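Local coordinates for protein arginine N-methyltransferase SFM1 (PDB 5C74), which uses S-adenosyl-L-methionine to monomethylate one arginine of ribosomal protein S3, acting as a SPOUT-family protein-arginine N-methyltransferase, at residues W15-Y20 / Q48-L53; Y20-R25 / I191-M196. All blocks are in the same frame, centred on the assembly; numbering follows the deposited sequence.

Contact 1 of 2, residues W15-Y20 / Q48-L53; sequences WVILEY and QRLLKL. With SO4 (sulfate ion), chain C.
Ile17 sets a methyl group squarely on the flat end of Arg49: its CG2 sits over the middle of one guanidinium face, 3.6 Å from Arg49 CZ, and the two side chains cross at about a right angle. The other branch of Ile17 ends in CD1, which reaches 3.6 Å from Arg49 NH2, while Leu18 CD2 comes in obliquely near Arg49 NH1. The edge of the same guanidinium is given over to a sulfate, probably from the crystallisation liquor. Arg49 bends at its third side-chain torsion (chi3 -64°) and folds back alongside the ion, so that NE donates to sulfate O3 over 2.9 Å and NH2 to O1 in an almost straight bond of 172°. Sulfate O3 also takes the backbone N of Arg49 at 2.8 Å, and O2 takes the N of Gln48; one oxygen is thus gripped twice, close to the N-terminal end of helix 48-52. A salt bridge from Arg49 NH2 to Glu14 further fixes the guanidinium. Beside it, Leu50 makes the apolar part of the contact. Leu50 CD2 rests 3.8 Å from Tyr20 CB and 3.9 Å from Ile17 O, its CD1 lies at the edge of the Tyr20 ring, and its CG faces Ile17 CG2 at 4.3 Å. The Tyr20 hydroxyl leads away to His7. The two short segments run nearly parallel, 13° apart with axes 10.0 Å from each other. They belong to neighbouring beta-alpha-beta connections of the parallel sheet: helix 14-27 links strands 2-6 and 32-35, and helix 48-52 lies between strands 32-35 and 56-57.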
# COMPACT_ATOMS: atom_id res chain seq x y z
N TRP A 15 2.77 -3.64 -4.79
CA TRP A 15 4.14 -4.12 -4.91
C TRP A 15 4.62 -4.71 -3.58
O TRP A 15 5.35 -5.71 -3.58
CB TRP A 15 5.10 -3.01 -5.39
CG TRP A 15 5.30 -1.82 -4.47
CD1 TRP A 15 4.64 -0.63 -4.52
CD2 TRP A 15 6.26 -1.71 -3.41
NE1 TRP A 15 5.12 0.22 -3.54
CE2 TRP A 15 6.12 -0.42 -2.85
CE3 TRP A 15 7.22 -2.58 -2.87
CZ2 TRP A 15 6.91 0.02 -1.79
CZ3 TRP A 15 8.01 -2.14 -1.82
CH2 TRP A 15 7.84 -0.85 -1.29
N VAL A 16 4.18 -4.14 -2.46
CA VAL A 16 4.51 -4.71 -1.14
C VAL A 16 3.88 -6.10 -0.96
O VAL A 16 4.51 -7.03 -0.42
CB VAL A 16 4.04 -3.78 0.00
CG1 VAL A 16 3.99 -4.51 1.32
CG2 VAL A 16 4.94 -2.55 0.12
N ILE A 17 2.65 -6.26 -1.42
CA ILE A 17 2.00 -7.58 -1.34
C ILE A 17 2.78 -8.61 -2.15
O ILE A 17 2.99 -9.74 -1.71
CB ILE A 17 0.54 -7.51 -1.82
CG1 ILE A 17 -0.29 -6.67 -0.84
CG2 ILE A 17 -0.05 -8.93 -1.96
CD1 ILE A 17 -1.72 -6.32 -1.35
N LEU A 18 3.24 -8.21 -3.33
CA LEU A 18 4.03 -9.13 -4.14
C LEU A 18 5.35 -9.47 -3.44
O LEU A 18 5.77 -10.63 -3.46
CB LEU A 18 4.29 -8.56 -5.53
CG LEU A 18 3.03 -8.31 -6.37
CD1 LEU A 18 3.45 -7.77 -7.76
CD2 LEU A 18 2.24 -9.60 -6.51
N GLU A 19 5.99 -8.46 -2.84
CA GLU A 19 7.26 -8.71 -2.14
C GLU A 19 7.07 -9.60 -0.92
O GLU A 19 7.83 -10.56 -0.72
CB GLU A 19 7.93 -7.40 -1.74
CG GLU A 19 8.42 -6.64 -2.97
CD GLU A 19 9.46 -5.56 -2.66
OE1 GLU A 19 9.68 -5.22 -1.47
OE2 GLU A 19 10.06 -5.06 -3.64
N TYR A 20 6.07 -9.29 -0.10
CA TYR A 20 5.80 -10.14 1.07
C TYR A 20 5.44 -11.57 0.66
O TYR A 20 5.85 -12.52 1.33
CB TYR A 20 4.67 -9.56 1.92
CG TYR A 20 5.04 -8.31 2.70
CD1 TYR A 20 6.36 -7.82 2.72
CD2 TYR A 20 4.08 -7.61 3.42
CE1 TYR A 20 6.67 -6.68 3.44
CE2 TYR A 20 4.39 -6.48 4.12
CZ TYR A 20 5.68 -6.01 4.15
OH TYR A 20 5.93 -4.88 4.87
N GLN A 48 -5.99 -10.70 1.29
CA GLN A 48 -6.37 -12.11 1.26
C GLN A 48 -5.24 -13.02 0.79
O GLN A 48 -5.10 -14.15 1.27
CB GLN A 48 -7.59 -12.32 0.35
CG GLN A 48 -8.89 -11.82 0.95
CD GLN A 48 -9.27 -12.55 2.22
OE1 GLN A 48 -9.46 -11.94 3.27
NE2 GLN A 48 -9.38 -13.87 2.13
N ARG A 49 -4.43 -12.54 -0.15
CA ARG A 49 -3.32 -13.34 -0.65
C ARG A 49 -2.33 -13.64 0.47
O ARG A 49 -1.77 -14.74 0.55
CB ARG A 49 -2.64 -12.62 -1.82
CG ARG A 49 -3.35 -12.87 -3.15
CD ARG A 49 -2.87 -11.89 -4.23
NE ARG A 49 -3.19 -10.49 -3.90
CZ ARG A 49 -2.58 -9.45 -4.46
NH1 ARG A 49 -1.63 -9.66 -5.37
NH2 ARG A 49 -2.91 -8.21 -4.11
N LEU A 50 -2.12 -12.67 1.36
CA LEU A 50 -1.15 -12.86 2.43
C LEU A 50 -1.72 -13.74 3.55
O LEU A 50 -1.01 -14.57 4.14
CB LEU A 50 -0.69 -11.51 2.98
CG LEU A 50 0.03 -10.64 1.94
CD1 LEU A 50 0.38 -9.28 2.52
CD2 LEU A 50 1.31 -11.33 1.43
N LEU A 51 -3.00 -13.55 3.85
CA LEU A 51 -3.66 -14.44 4.81
C LEU A 51 -3.59 -15.89 4.34
O LEU A 51 -3.26 -16.78 5.12
CB LEU A 51 -5.11 -14.00 5.01
CG LEU A 51 -5.28 -12.70 5.80
CD1 LEU A 51 -6.75 -12.32 5.89
CD2 LEU A 51 -4.64 -12.79 7.18
N LYS A 52 -3.86 -16.13 3.05
CA LYS A 52 -3.83 -17.49 2.54
C LYS A 52 -2.43 -18.08 2.61
O LYS A 52 -2.27 -19.30 2.73
CB LYS A 52 -4.37 -17.55 1.11
CG LYS A 52 -5.85 -17.22 1.03
CD LYS A 52 -6.47 -17.66 -0.28
CE LYS A 52 -7.94 -17.25 -0.35
NZ LYS A 52 -8.09 -15.77 -0.31
N LEU A 53 -1.42 -17.23 2.55
CA LEU A 53 -0.04 -17.70 2.65
C LEU A 53 0.41 -17.86 4.12
O LEU A 53 1.52 -18.30 4.39
CB LEU A 53 0.91 -16.76 1.91
CG LEU A 53 0.90 -16.91 0.38
CD1 LEU A 53 1.75 -15.82 -0.31
CD2 LEU A 53 1.41 -18.29 -0.01
S SO4 C . -5.87 -9.13 -1.92
O1 SO4 C . -5.16 -7.90 -2.26
O2 SO4 C . -6.72 -8.84 -0.78
O3 SO4 C . -4.91 -10.18 -1.60
O4 SO4 C . -6.70 -9.57 -3.04

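Contact 2 of 2, residues Y20-R25 / I191-M196; sequences YSQILR and ILPEGM
Gln22 lies on helix 14-27, the crossover between parallel strands 2-6 and 32-35 of the SPOUT alpha/beta fold, and faces the loop that joins strand 181-183 to helix 196-205. Ile191, whose backbone is hydrogen-bonded to Val183, brings only CG2 to the fringe of the contact, 4.3 Å from Gln22 NE2. Leu192 turns its side chain away. At Pro193 the backbones come nearest: Gln22 crosses the proline at about a right angle, CB against CB at 3.7 Å, and lays its amide carbon CD 3.5 Å from Pro193 CA. That position follows from Gln22 CG standing anti to the backbone N (chi1 -178°) and a bend at the next bond (chi2 86°). Glu194 then gives its N-H to Gln22 OE1 in a weak bond of 3.3 Å. The same oxygen accepts a straight 3.0 Å bond from Arg25 NH2, lying in the guanidinium plane, which ties the arginine back to its own helix. Replacing Gln22 with an alanine would probably leave both Glu194 N and Arg25 NH2 without this shared acceptor and open a gap over Pro193. The extended Glu194 side chain stacks its carboxylate on one guanidinium face of Arg25, the planes 8° apart; this is a long salt bridge of charges, with no N-H aimed at the oxygen. Ser21 O lies over the opposite face. A water accepts from Arg25 NH2 at 2.6 Å and donates to Glu194 O at 2.8 Å. Gly195 occupies the N-cap position, where its backbone angles would drive any CB into Glu194 O and so call for glycine. Met196 opens the helix, its N donating to Pro193 O over 3.1 Å.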
# COMPACT_ATOMS: atom_id res chain seq x y z
N TYR A 20 6.07 -9.29 -0.10
CA TYR A 20 5.80 -10.14 1.07
C TYR A 20 5.44 -11.57 0.66
O TYR A 20 5.85 -12.52 1.33
CB TYR A 20 4.67 -9.56 1.92
CG TYR A 20 5.04 -8.31 2.70
CD1 TYR A 20 6.36 -7.82 2.72
CD2 TYR A 20 4.08 -7.61 3.42
CE1 TYR A 20 6.67 -6.68 3.44
CE2 TYR A 20 4.39 -6.48 4.12
CZ TYR A 20 5.68 -6.01 4.15
OH TYR A 20 5.93 -4.88 4.87
N SER A 21 4.67 -11.72 -0.42
CA SER A 21 4.30 -13.04 -0.90
C SER A 21 5.54 -13.83 -1.29
O SER A 21 5.64 -15.02 -0.99
CB SER A 21 3.36 -12.96 -2.11
OG SER A 21 2.15 -12.33 -1.75
N GLN A 22 6.48 -13.16 -1.96
CA GLN A 22 7.72 -13.82 -2.38
C GLN A 22 8.53 -14.25 -1.16
O GLN A 22 9.07 -15.37 -1.12
CB GLN A 22 8.55 -12.90 -3.28
CG GLN A 22 9.83 -13.53 -3.80
CD GLN A 22 9.63 -14.33 -5.07
OE1 GLN A 22 8.51 -14.72 -5.41
NE2 GLN A 22 10.73 -14.55 -5.79
N ILE A 23 8.59 -13.38 -0.16
CA ILE A 23 9.31 -13.72 1.09
C ILE A 23 8.70 -14.95 1.77
O ILE A 23 9.42 -15.88 2.15
CB ILE A 23 9.31 -12.51 2.05
CG1 ILE A 23 10.19 -11.39 1.45
CG2 ILE A 23 9.79 -12.90 3.44
CD1 ILE A 23 9.99 -9.99 2.06
N LEU A 24 7.38 -14.97 1.89
CA LEU A 24 6.68 -16.10 2.49
C LEU A 24 6.93 -17.40 1.72
O LEU A 24 7.12 -18.45 2.33
CB LEU A 24 5.17 -15.82 2.58
CG LEU A 24 4.77 -14.75 3.60
CD1 LEU A 24 3.36 -14.20 3.32
CD2 LEU A 24 4.83 -15.33 5.01
N ARG A 25 6.95 -17.33 0.40
CA ARG A 25 7.19 -18.53 -0.39
C ARG A 25 8.63 -19.00 -0.18
O ARG A 25 8.89 -20.20 -0.20
CB ARG A 25 6.92 -18.28 -1.89
CG ARG A 25 5.41 -18.30 -2.23
CD ARG A 25 5.15 -18.19 -3.73
NE ARG A 25 5.67 -16.94 -4.26
CZ ARG A 25 4.93 -15.88 -4.55
NH1 ARG A 25 3.61 -15.91 -4.40
NH2 ARG A 25 5.51 -14.79 -5.02
N ILE A 191 16.44 -11.49 -9.77
CA ILE A 191 15.33 -12.22 -9.18
C ILE A 191 14.32 -11.25 -8.62
O ILE A 191 14.63 -10.49 -7.70
CB ILE A 191 15.82 -13.17 -8.06
CG1 ILE A 191 16.74 -14.25 -8.67
CG2 ILE A 191 14.64 -13.81 -7.32
CD1 ILE A 191 17.49 -15.08 -7.61
N LEU A 192 13.12 -11.27 -9.20
CA LEU A 192 12.01 -10.41 -8.78
C LEU A 192 10.89 -11.26 -8.23
O LEU A 192 10.73 -12.41 -8.64
CB LEU A 192 11.47 -9.58 -9.95
CG LEU A 192 12.31 -8.59 -10.75
CD1 LEU A 192 11.43 -7.54 -11.41
CD2 LEU A 192 13.35 -7.92 -9.91
N PRO A 193 10.06 -10.70 -7.33
CA PRO A 193 8.86 -11.43 -6.87
C PRO A 193 8.00 -11.82 -8.06
O PRO A 193 7.99 -11.10 -9.06
CB PRO A 193 8.13 -10.39 -5.99
CG PRO A 193 9.24 -9.50 -5.49
CD PRO A 193 10.21 -9.40 -6.66
N GLU A 194 7.28 -12.94 -7.96
CA GLU A 194 6.29 -13.26 -8.96
C GLU A 194 5.38 -12.05 -9.16
O GLU A 194 4.97 -11.42 -8.18
CB GLU A 194 5.47 -14.50 -8.56
CG GLU A 194 6.31 -15.77 -8.41
CD GLU A 194 5.48 -17.01 -8.07
OE1 GLU A 194 4.24 -16.91 -8.01
OE2 GLU A 194 6.08 -18.08 -7.88
N GLY A 195 5.10 -11.70 -10.41
CA GLY A 195 4.18 -10.62 -10.69
C GLY A 195 4.79 -9.23 -10.73
O GLY A 195 4.16 -8.29 -11.21
N MET A 196 6.00 -9.06 -10.21
CA MET A 196 6.58 -7.71 -10.14
C MET A 196 6.93 -7.15 -11.52
O MET A 196 6.66 -5.97 -11.79
CB MET A 196 7.82 -7.67 -9.24
CG MET A 196 8.38 -6.23 -9.05
SD MET A 196 7.28 -5.11 -8.12
CE MET A 196 7.47 -5.78 -6.46
O HOH W 1 4.91 -12.32 -5.48

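Helix 14-27 carries both contacts: contact 1 uses its earlier turns against helix 48-52, contact 2 its later turns against the loop 191-196. Both ranges include Tyr20, which packs on Leu50 in contact 1 and takes no part in contact 2. Their centres are about 9 Å apart, and the two meet directly where Leu50 CD2 packs 3.4 Å from Ser21 OG and Leu18 O lies 3.5 Å from Pro193 CB. Leu18 CD1 also reaches the N-cap residue, 3.6 Å from Gly195 O, and Trp15 O touches helix 196-205 itself, 3.6 Å from Met196 CE. Sulfate belongs to contact 1; a bound nickel ion lies about 14 Å from the side chain of Leu192, too far to take part.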